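Local coordinates for putative type VI secretion protein (Escherichia coli, PDB 3U66), which is the SciP/TssL component of a type VI secretion system, attached to the inner membrane, its cytoplasmic domain probably contributing to the membrane-bound part of the apparatus, at residues 35-44 / 87-97; 103-112 / 136-146. All blocks are in the same frame, centred on the assembly; numbering follows the deposited sequence.

The cytoplasmic domain of this DotU-family protein is all helical, without strand, and the two contacts follow one another along the chain: interaction 1 is complete before interaction 2 begins. Their centres lie about 22 Å apart. Helix 93-98 of interaction 1 is followed in the chain by helix 103-115 of interaction 2, and Gln94 OE1 lies 3.1 Å from Ala103 N, a probable hydrogen bond joining the two. Helix 57-76 adjoins both, Asp72 binding backbone N-H groups of 87-97 and its neighbour Glu73 those of 136-146. Interaction 1 sets two short helices, joined by a turn, against helix 32-52, while interaction 2 lays a loop against helix 103-115, so both place later segments against helices of one bundle.

Interaction 1. Residues 35-44 / 87-97; sequences LYRRACQLVK and TWQQDPLQAHF
Tyr36 carries CG opposite its backbone N (chi1 -167°), while Trp88 holds CG beside its own backbone N; these torsions swing the two aromatic groups together although neither CB points straight across. The contact belongs to an all-helical bundle: helix 35-44 meets helix 93-97 at a crossing angle of -53°, and Tyr36 is a knob in a hole formed by Thr87, Trp88, Leu93 and His96. Its edge points at the face of the indole in a T-shaped pair, planes at 89°, with Tyr36 CD1 3.5 Å from Trp88 CE2. Thr87 CG2 covers one face of the phenol ring as a CH-pi contact, and Leu93 CD2 lies over the other, so the ring is sandwiched. A tyrosine suits this place because its hydroxyl can reach past the largely apolar wall of Trp88 and Leu93 to main-chain oxygens: Tyr36 OH lies 2.7 Å from Asp91 O and 3.4 Å from Pro92 O, both weak bonds competing for one proton. Asp72 of helix 57-76 binds the N-H groups of Leu93 and Gln94, fixing the start of the second helix. Small Ala39 lets Trp88 CH2 and Leu93 CD1 approach its CB, and Cys40 SG reaches Leu93 CD2 at 3.8 Å while lying obliquely beside the rings of His96 and Phe97. At the far end Lys44 CG meets the edge of Phe97, and Val43 CG1 stands 3.7 Å above that ring's centroid.

Interaction 2. Residues 103-112 / 136-146; sequences AGEELWERIR and FTGQYRSQDDE
Trp108 and Tyr140 form the packed half of this contact, a T-shaped pair in which the tyrosine edge faces the indole with planes at 87°. Together with Phe136 they make an aromatic cluster where an irregular loop lies against helix 103-112 of the helical bundle. Tyr140 CD1 approaches Trp108 CG to 3.6 Å, and Tyr140 CB adds a CH-pi contact over the same indole. Trp108 suits its buried place by pairing a broad apolar surface with one polar group: NE1 donates to Thr137 O at 2.7 Å, that oxygen close to the indole plane, NE1 above the Thr137 carbonyl plane. A leucine in its place would probably leave Thr137 O without its donor and the Tyr140 edge without a face to meet. Phe136 slides past the indole obliquely, with Leu107 CD2 over one face. Gly104, having no side chain to run into Gln139, lets the loop lie close, Gln139 N donating to Gly104 O at 2.8 Å in a nearly straight bond (171°), and Gly138 accommodates a positive phi. Toward solvent the grip loosens. Glu105 and Arg141 touch through their aliphatic carbons, their charges beyond a salt bridge, and Arg112 NE meets Glu146 OE1 at 3.1 Å by charge alone, the oxygen well out of the guanidinium plane. Glu146 N donates to Asp144 OD2 in an Asx turn, and Ser142 OG reaches the same oxygen from the opposite face, each at 2.9 Å.

Interaction 1. Residues 35-44 / 87-97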
loop_
_atom_site.group_PDB
_atom_site.type_symbol
_atom_site.label_atom_id
_atom_site.label_comp_id
_atom_site.label_asym_id
_atom_site.label_seq_id
_atom_site.Cartn_x
_atom_site.Cartn_y
_atom_site.Cartn_z
ATOM N N LEU A 35 17.126 -0.373 8.388
ATOM C CA LEU A 35 16.024 -0.665 7.472
ATOM C C LEU A 35 15.270 0.614 7.092
ATOM O O LEU A 35 14.939 0.785 5.920
ATOM C CB LEU A 35 15.066 -1.710 8.074
ATOM C CG LEU A 35 14.012 -2.283 7.121
ATOM C CD1 LEU A 35 14.587 -3.395 6.268
ATOM C CD2 LEU A 35 12.798 -2.763 7.882
ATOM N N TYR A 36 15.019 1.509 8.071
ATOM C CA TYR A 36 14.349 2.797 7.867
ATOM C C TYR A 36 15.108 3.676 6.864
ATOM O O TYR A 36 14.482 4.376 6.067
ATOM C CB TYR A 36 14.192 3.540 9.208
ATOM C CG TYR A 36 13.238 4.715 9.155
ATOM C CD1 TYR A 36 11.874 4.545 9.380
ATOM C CD2 TYR A 36 13.701 6.005 8.908
ATOM C CE1 TYR A 36 10.993 5.624 9.345
ATOM C CE2 TYR A 36 12.828 7.094 8.863
ATOM C CZ TYR A 36 11.473 6.897 9.081
ATOM O OH TYR A 36 10.612 7.971 9.037
ATOM N N ARG A 37 16.434 3.615 6.907
ATOM C CA ARG A 37 17.323 4.376 6.058
ATOM C C ARG A 37 17.236 3.873 4.643
ATOM O O ARG A 37 17.113 4.677 3.737
ATOM C CB ARG A 37 18.755 4.226 6.562
ATOM C CG ARG A 37 19.062 5.009 7.818
ATOM C CD ARG A 37 20.547 4.980 8.038
ATOM N NE ARG A 37 21.187 6.262 7.746
ATOM C CZ ARG A 37 21.507 6.687 6.521
ATOM N NH1 ARG A 37 21.195 5.966 5.456
ATOM N NH2 ARG A 37 22.131 7.843 6.365
ATOM N N ARG A 38 17.303 2.546 4.441
ATOM C CA ARG A 38 17.173 1.877 3.145
ATOM C C ARG A 38 15.795 2.174 2.575
ATOM O O ARG A 38 15.704 2.546 1.407
ATOM C CB ARG A 38 17.389 0.367 3.295
ATOM C CG ARG A 38 18.098 -0.276 2.106
ATOM C CD ARG A 38 17.182 -1.142 1.258
ATOM N NE ARG A 38 16.832 -2.391 1.937
ATOM C CZ ARG A 38 16.404 -3.491 1.326
ATOM N NH1 ARG A 38 16.278 -3.519 0.002
ATOM N NH2 ARG A 38 16.100 -4.572 2.029
ATOM N N ALA A 39 14.742 2.104 3.424
ATOM C CA ALA A 39 13.356 2.425 3.073
ATOM C C ALA A 39 13.276 3.839 2.502
ATOM O O ALA A 39 12.750 4.010 1.408
ATOM C CB ALA A 39 12.463 2.310 4.298
ATOM N N CYS A 40 13.842 4.834 3.224
ATOM C CA CYS A 40 13.908 6.246 2.845
ATOM C C CYS A 40 14.544 6.439 1.465
ATOM O O CYS A 40 13.962 7.121 0.615
ATOM C CB CYS A 40 14.654 7.041 3.910
ATOM S SG CYS A 40 13.638 7.534 5.325
ATOM N N GLN A 41 15.726 5.813 1.240
ATOM C CA GLN A 41 16.486 5.882 -0.013
ATOM C C GLN A 41 15.703 5.301 -1.185
ATOM O O GLN A 41 15.765 5.836 -2.292
ATOM C CB GLN A 41 17.867 5.198 0.112
ATOM C CG GLN A 41 18.815 5.790 1.166
ATOM C CD GLN A 41 18.845 7.304 1.219
ATOM O OE1 GLN A 41 19.232 7.991 0.263
ATOM N NE2 GLN A 41 18.435 7.858 2.353
ATOM N N LEU A 42 14.945 4.227 -0.923
ATOM C CA LEU A 42 14.094 3.561 -1.899
ATOM C C LEU A 42 12.928 4.470 -2.355
ATOM O O LEU A 42 12.646 4.566 -3.557
ATOM C CB LEU A 42 13.582 2.252 -1.301
ATOM C CG LEU A 42 13.873 1.022 -2.155
ATOM C CD1 LEU A 42 14.035 -0.184 -1.276
ATOM C CD2 LEU A 42 12.706 0.743 -3.214
ATOM N N VAL A 43 12.290 5.166 -1.389
ATOM C CA VAL A 43 11.199 6.116 -1.628
ATOM C C VAL A 43 11.742 7.297 -2.449
ATOM O O VAL A 43 11.119 7.680 -3.435
ATOM C CB VAL A 43 10.537 6.563 -0.295
ATOM C CG1 VAL A 43 9.508 7.668 -0.511
ATOM C CG2 VAL A 43 9.899 5.382 0.430
ATOM N N LYS A 44 12.924 7.834 -2.065
ATOM C CA LYS A 44 13.580 8.949 -2.758
ATOM C C LYS A 44 13.989 8.559 -4.185
ATOM O O LYS A 44 13.847 9.370 -5.099
ATOM C CB LYS A 44 14.788 9.463 -1.958
ATOM C CG LYS A 44 14.432 10.206 -0.669
ATOM C CD LYS A 44 15.468 11.271 -0.306
ATOM C CE LYS A 44 16.686 10.736 0.403
ATOM N NZ LYS A 44 17.782 11.740 0.412
ATOM N N THR A 87 11.405 3.656 15.623
ATOM C CA THR A 87 11.838 4.799 14.815
ATOM C C THR A 87 10.647 5.149 13.917
ATOM O O THR A 87 10.261 6.319 13.819
ATOM C CB THR A 87 13.105 4.438 14.007
ATOM O OG1 THR A 87 14.126 4.011 14.908
ATOM C CG2 THR A 87 13.629 5.615 13.158
ATOM N N TRP A 88 10.029 4.089 13.324
ATOM C CA TRP A 88 8.802 4.153 12.519
ATOM C C TRP A 88 7.673 4.467 13.506
ATOM O O TRP A 88 6.925 5.427 13.304
ATOM C CB TRP A 88 8.490 2.814 11.806
ATOM C CG TRP A 88 9.624 2.182 11.075
ATOM C CD1 TRP A 88 10.764 1.670 11.623
ATOM C CD2 TRP A 88 9.666 1.852 9.696
ATOM N NE1 TRP A 88 11.544 1.106 10.654
ATOM C CE2 TRP A 88 10.890 1.191 9.460
ATOM C CE3 TRP A 88 8.795 2.066 8.623
ATOM C CZ2 TRP A 88 11.271 0.746 8.210
ATOM C CZ3 TRP A 88 9.182 1.620 7.378
ATOM C CH2 TRP A 88 10.416 0.982 7.182
ATOM N N GLN A 89 7.587 3.681 14.612
ATOM C CA GLN A 89 6.594 3.896 15.660
ATOM C C GLN A 89 6.610 5.387 16.033
ATOM O O GLN A 89 5.551 6.019 16.014
ATOM C CB GLN A 89 6.856 2.976 16.869
ATOM N N GLN A 90 7.819 5.958 16.286
ATOM C CA GLN A 90 8.005 7.375 16.601
ATOM C C GLN A 90 7.642 8.223 15.374
ATOM O O GLN A 90 6.703 9.014 15.454
ATOM C CB GLN A 90 9.450 7.658 17.064
ATOM N N ASP A 91 8.367 8.051 14.244
ATOM C CA ASP A 91 8.131 8.796 12.997
ATOM C C ASP A 91 8.133 7.873 11.764
ATOM O O ASP A 91 9.212 7.529 11.273
ATOM C CB ASP A 91 9.153 9.942 12.822
ATOM C CG ASP A 91 9.139 10.985 13.922
ATOM O OD1 ASP A 91 8.031 11.431 14.311
ATOM O OD2 ASP A 91 10.237 11.398 14.359
ATOM N N PRO A 92 6.946 7.437 11.264
ATOM C CA PRO A 92 6.927 6.557 10.077
ATOM C C PRO A 92 7.128 7.323 8.766
ATOM O O PRO A 92 7.241 8.552 8.789
ATOM C CB PRO A 92 5.559 5.882 10.160
ATOM C CG PRO A 92 4.704 6.842 10.900
ATOM C CD PRO A 92 5.577 7.743 11.728
ATOM N N LEU A 93 7.195 6.598 7.627
ATOM C CA LEU A 93 7.425 7.170 6.295
ATOM C C LEU A 93 6.310 8.088 5.837
ATOM O O LEU A 93 6.571 9.042 5.110
ATOM C CB LEU A 93 7.681 6.080 5.249
ATOM C CG LEU A 93 8.931 5.205 5.437
ATOM C CD1 LEU A 93 8.852 3.980 4.552
ATOM C CD2 LEU A 93 10.219 5.982 5.142
ATOM N N GLN A 94 5.071 7.805 6.261
ATOM C CA GLN A 94 3.887 8.609 5.942
ATOM C C GLN A 94 3.956 9.979 6.630
ATOM O O GLN A 94 3.383 10.947 6.134
ATOM C CB GLN A 94 2.594 7.859 6.320
ATOM C CG GLN A 94 2.526 7.403 7.779
ATOM C CD GLN A 94 1.456 6.375 8.007
ATOM O OE1 GLN A 94 0.345 6.690 8.434
ATOM N NE2 GLN A 94 1.771 5.122 7.734
ATOM N N ALA A 95 4.649 10.042 7.782
ATOM C CA ALA A 95 4.830 11.267 8.558
ATOM C C ALA A 95 6.047 12.015 8.054
ATOM O O ALA A 95 6.003 13.241 7.958
ATOM C CB ALA A 95 4.976 10.937 10.037
ATOM N N HIS A 96 7.119 11.273 7.700
ATOM C CA HIS A 96 8.383 11.812 7.206
ATOM C C HIS A 96 8.252 12.436 5.820
ATOM O O HIS A 96 8.717 13.553 5.608
ATOM C CB HIS A 96 9.485 10.737 7.243
ATOM C CG HIS A 96 10.810 11.198 6.704
ATOM N ND1 HIS A 96 11.575 12.152 7.361
ATOM C CD2 HIS A 96 11.461 10.819 5.579
ATOM C CE1 HIS A 96 12.646 12.333 6.604
ATOM N NE2 HIS A 96 12.623 11.548 5.524
ATOM N N PHE A 97 7.603 11.727 4.889
ATOM C CA PHE A 97 7.419 12.165 3.507
ATOM C C PHE A 97 6.102 12.888 3.206
ATOM O O PHE A 97 6.071 13.678 2.254
ATOM C CB PHE A 97 7.602 10.982 2.549
ATOM C CG PHE A 97 9.020 10.499 2.389
ATOM C CD1 PHE A 97 9.919 11.186 1.578
ATOM C CD2 PHE A 97 9.446 9.328 3.001
ATOM C CE1 PHE A 97 11.224 10.725 1.406
ATOM C CE2 PHE A 97 10.755 8.866 2.828
ATOM C CZ PHE A 97 11.633 9.566 2.028
#

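Interaction 2. Residues 103-112 / 136-146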
loop_
_atom_site.group_PDB
_atom_site.type_symbol
_atom_site.label_atom_id
_atom_site.label_comp_id
_atom_site.label_asym_id
_atom_site.label_seq_id
_atom_site.Cartn_x
_atom_site.Cartn_y
_atom_site.Cartn_z
ATOM N N ALA A 103 -2.511 7.197 7.295
ATOM C CA ALA A 103 -2.477 6.610 5.951
ATOM C C ALA A 103 -3.313 5.343 5.856
ATOM O O ALA A 103 -3.847 5.059 4.791
ATOM C CB ALA A 103 -1.050 6.347 5.509
ATOM N N GLY A 104 -3.476 4.639 6.974
ATOM C CA GLY A 104 -4.300 3.438 7.056
ATOM C C GLY A 104 -5.753 3.717 6.728
ATOM O O GLY A 104 -6.437 2.866 6.155
ATOM N N GLU A 105 -6.209 4.944 7.034
ATOM C CA GLU A 105 -7.571 5.417 6.799
ATOM C C GLU A 105 -7.688 6.183 5.474
ATOM O O GLU A 105 -8.542 5.837 4.646
ATOM C CB GLU A 105 -8.029 6.302 7.976
ATOM C CG GLU A 105 -9.535 6.428 8.126
ATOM C CD GLU A 105 -9.991 7.277 9.296
ATOM O OE1 GLU A 105 -9.565 6.997 10.439
ATOM O OE2 GLU A 105 -10.806 8.201 9.076
ATOM N N GLU A 106 -6.851 7.228 5.275
ATOM C CA GLU A 106 -6.962 8.060 4.079
ATOM C C GLU A 106 -6.504 7.472 2.746
ATOM O O GLU A 106 -6.875 8.025 1.708
ATOM C CB GLU A 106 -6.576 9.539 4.297
ATOM C CG GLU A 106 -5.165 9.797 4.781
ATOM N N LEU A 107 -5.776 6.325 2.746
ATOM C CA LEU A 107 -5.405 5.662 1.486
ATOM C C LEU A 107 -6.648 4.996 0.864
ATOM O O LEU A 107 -6.799 5.006 -0.353
ATOM C CB LEU A 107 -4.241 4.668 1.653
ATOM C CG LEU A 107 -3.799 3.858 0.416
ATOM C CD1 LEU A 107 -3.287 4.767 -0.719
ATOM C CD2 LEU A 107 -2.756 2.840 0.793
ATOM N N TRP A 108 -7.548 4.460 1.710
ATOM C CA TRP A 108 -8.826 3.884 1.293
ATOM C C TRP A 108 -9.714 4.976 0.711
ATOM O O TRP A 108 -10.379 4.749 -0.292
ATOM C CB TRP A 108 -9.529 3.182 2.471
ATOM C CG TRP A 108 -9.037 1.788 2.684
ATOM C CD1 TRP A 108 -8.288 1.335 3.730
ATOM C CD2 TRP A 108 -9.146 0.688 1.770
ATOM N NE1 TRP A 108 -7.963 0.012 3.545
ATOM C CE2 TRP A 108 -8.471 -0.407 2.343
ATOM C CE3 TRP A 108 -9.752 0.527 0.513
ATOM C CZ2 TRP A 108 -8.371 -1.646 1.705
ATOM C CZ3 TRP A 108 -9.685 -0.713 -0.101
ATOM C CH2 TRP A 108 -9.013 -1.785 0.497
ATOM N N GLU A 109 -9.691 6.167 1.332
ATOM C CA GLU A 109 -10.419 7.372 0.926
ATOM C C GLU A 109 -9.878 7.802 -0.456
ATOM O O GLU A 109 -10.661 8.165 -1.340
ATOM C CB GLU A 109 -10.169 8.475 1.975
ATOM C CG GLU A 109 -11.197 9.590 2.023
ATOM C CD GLU A 109 -10.953 10.659 3.076
ATOM O OE1 GLU A 109 -9.907 10.606 3.765
ATOM O OE2 GLU A 109 -11.817 11.557 3.209
ATOM N N ARG A 110 -8.551 7.676 -0.643
ATOM C CA ARG A 110 -7.813 8.004 -1.852
ATOM C C ARG A 110 -8.084 7.017 -2.986
ATOM O O ARG A 110 -8.101 7.428 -4.138
ATOM C CB ARG A 110 -6.313 8.090 -1.530
ATOM C CG ARG A 110 -5.425 8.539 -2.671
ATOM C CD ARG A 110 -5.153 10.032 -2.721
ATOM N NE ARG A 110 -4.496 10.515 -1.501
ATOM C CZ ARG A 110 -3.215 10.868 -1.388
ATOM N NH1 ARG A 110 -2.416 10.811 -2.442
ATOM N NH2 ARG A 110 -2.738 11.289 -0.235
ATOM N N ILE A 111 -8.285 5.727 -2.680
ATOM C CA ILE A 111 -8.618 4.694 -3.679
ATOM C C ILE A 111 -10.014 4.955 -4.273
ATOM O O ILE A 111 -10.193 4.875 -5.491
ATOM C CB ILE A 111 -8.447 3.237 -3.126
ATOM C CG1 ILE A 111 -6.950 2.895 -2.893
ATOM C CG2 ILE A 111 -9.094 2.176 -4.064
ATOM C CD1 ILE A 111 -6.669 1.756 -1.913
ATOM N N ARG A 112 -10.970 5.332 -3.405
ATOM C CA ARG A 112 -12.357 5.637 -3.763
ATOM C C ARG A 112 -12.486 6.850 -4.673
ATOM O O ARG A 112 -13.261 6.792 -5.628
ATOM C CB ARG A 112 -13.238 5.792 -2.519
ATOM C CG ARG A 112 -13.278 4.543 -1.640
ATOM C CD ARG A 112 -14.665 4.184 -1.152
ATOM N NE ARG A 112 -15.450 5.343 -0.730
ATOM C CZ ARG A 112 -15.427 5.862 0.493
ATOM N NH1 ARG A 112 -14.647 5.336 1.431
ATOM N NH2 ARG A 112 -16.179 6.912 0.784
ATOM N N PHE A 136 -1.725 -4.808 2.246
ATOM C CA PHE A 136 -2.263 -3.596 2.873
ATOM C C PHE A 136 -3.711 -3.786 3.282
ATOM O O PHE A 136 -4.546 -4.150 2.460
ATOM C CB PHE A 136 -2.101 -2.335 2.010
ATOM C CG PHE A 136 -2.704 -1.094 2.635
ATOM C CD1 PHE A 136 -1.989 -0.342 3.558
ATOM C CD2 PHE A 136 -3.998 -0.692 2.315
ATOM C CE1 PHE A 136 -2.547 0.798 4.138
ATOM C CE2 PHE A 136 -4.562 0.446 2.903
ATOM C CZ PHE A 136 -3.831 1.183 3.808
ATOM N N THR A 137 -3.993 -3.530 4.556
ATOM C CA THR A 137 -5.316 -3.641 5.151
ATOM C C THR A 137 -5.818 -2.258 5.546
ATOM O O THR A 137 -6.940 -1.898 5.200
ATOM C CB THR A 137 -5.271 -4.632 6.325
ATOM O OG1 THR A 137 -4.834 -5.900 5.835
ATOM C CG2 THR A 137 -6.616 -4.782 7.024
ATOM N N GLY A 138 -4.997 -1.513 6.278
ATOM C CA GLY A 138 -5.340 -0.195 6.791
ATOM C C GLY A 138 -6.472 -0.243 7.796
ATOM O O GLY A 138 -6.655 -1.249 8.490
ATOM N N GLN A 139 -7.226 0.857 7.888
ATOM C CA GLN A 139 -8.396 0.985 8.748
ATOM C C GLN A 139 -9.489 1.634 7.898
ATOM O O GLN A 139 -9.579 2.861 7.812
ATOM C CB GLN A 139 -8.109 1.809 10.018
ATOM C CG GLN A 139 -6.996 1.273 10.924
ATOM C CD GLN A 139 -5.656 1.913 10.624
ATOM O OE1 GLN A 139 -5.528 3.140 10.497
ATOM N NE2 GLN A 139 -4.615 1.095 10.531
ATOM N N TYR A 140 -10.268 0.796 7.205
ATOM C CA TYR A 140 -11.357 1.242 6.342
ATOM C C TYR A 140 -12.548 1.693 7.173
ATOM O O TYR A 140 -12.960 1.015 8.125
ATOM C CB TYR A 140 -11.768 0.128 5.367
ATOM C CG TYR A 140 -12.859 0.513 4.382
ATOM C CD1 TYR A 140 -12.548 1.140 3.180
ATOM C CD2 TYR A 140 -14.189 0.182 4.624
ATOM C CE1 TYR A 140 -13.544 1.477 2.260
ATOM C CE2 TYR A 140 -15.195 0.521 3.714
ATOM C CZ TYR A 140 -14.869 1.164 2.531
ATOM O OH TYR A 140 -15.858 1.494 1.628
ATOM N N ARG A 141 -13.068 2.869 6.813
ATOM C CA ARG A 141 -14.230 3.510 7.422
ATOM C C ARG A 141 -15.056 4.079 6.274
ATOM O O ARG A 141 -14.485 4.555 5.287
ATOM C CB ARG A 141 -13.832 4.672 8.368
ATOM C CG ARG A 141 -12.566 4.491 9.205
ATOM C CD ARG A 141 -12.862 4.151 10.647
ATOM N NE ARG A 141 -12.663 2.725 10.917
ATOM C CZ ARG A 141 -11.636 2.226 11.603
ATOM N NH1 ARG A 141 -10.710 3.026 12.110
ATOM N NH2 ARG A 141 -11.544 0.915 11.797
ATOM N N SER A 142 -16.393 4.038 6.401
ATOM C CA SER A 142 -17.324 4.585 5.409
ATOM C C SER A 142 -18.710 4.687 6.016
ATOM O O SER A 142 -19.407 3.667 6.134
ATOM C CB SER A 142 -17.364 3.742 4.133
ATOM O OG SER A 142 -18.001 4.460 3.088
ATOM N N GLN A 143 -19.116 5.913 6.420
ATOM C CA GLN A 143 -20.444 6.129 7.001
ATOM C C GLN A 143 -21.523 6.084 5.906
ATOM O O GLN A 143 -22.191 7.086 5.621
ATOM C CB GLN A 143 -20.508 7.390 7.900
ATOM C CG GLN A 143 -19.709 7.270 9.217
ATOM C CD GLN A 143 -20.260 6.321 10.286
ATOM O OE1 GLN A 143 -19.982 6.485 11.480
ATOM N NE2 GLN A 143 -21.006 5.278 9.914
ATOM N N ASP A 144 -21.629 4.898 5.255
ATOM C CA ASP A 144 -22.542 4.548 4.168
ATOM C C ASP A 144 -22.541 3.026 3.866
ATOM O O ASP A 144 -21.825 2.251 4.513
ATOM C CB ASP A 144 -22.315 5.448 2.910
ATOM C CG ASP A 144 -21.511 4.903 1.736
ATOM O OD1 ASP A 144 -21.729 5.374 0.602
ATOM O OD2 ASP A 144 -20.644 4.037 1.957
ATOM N N ASP A 145 -23.317 2.625 2.855
ATOM C CA ASP A 145 -23.512 1.255 2.388
ATOM C C ASP A 145 -22.307 0.569 1.690
ATOM O O ASP A 145 -22.449 -0.579 1.243
ATOM C CB ASP A 145 -24.710 1.262 1.442
ATOM N N GLU A 146 -21.145 1.255 1.593
ATOM C CA GLU A 146 -19.940 0.741 0.934
ATOM C C GLU A 146 -18.994 0.028 1.904
ATOM O O GLU A 146 -18.693 0.552 2.982
ATOM C CB GLU A 146 -19.214 1.880 0.202
ATOM C CG GLU A 146 -18.246 1.444 -0.881
ATOM C CD GLU A 146 -17.856 2.535 -1.862
ATOM O OE1 GLU A 146 -17.963 3.736 -1.518
ATOM O OE2 GLU A 146 -17.447 2.179 -2.992
#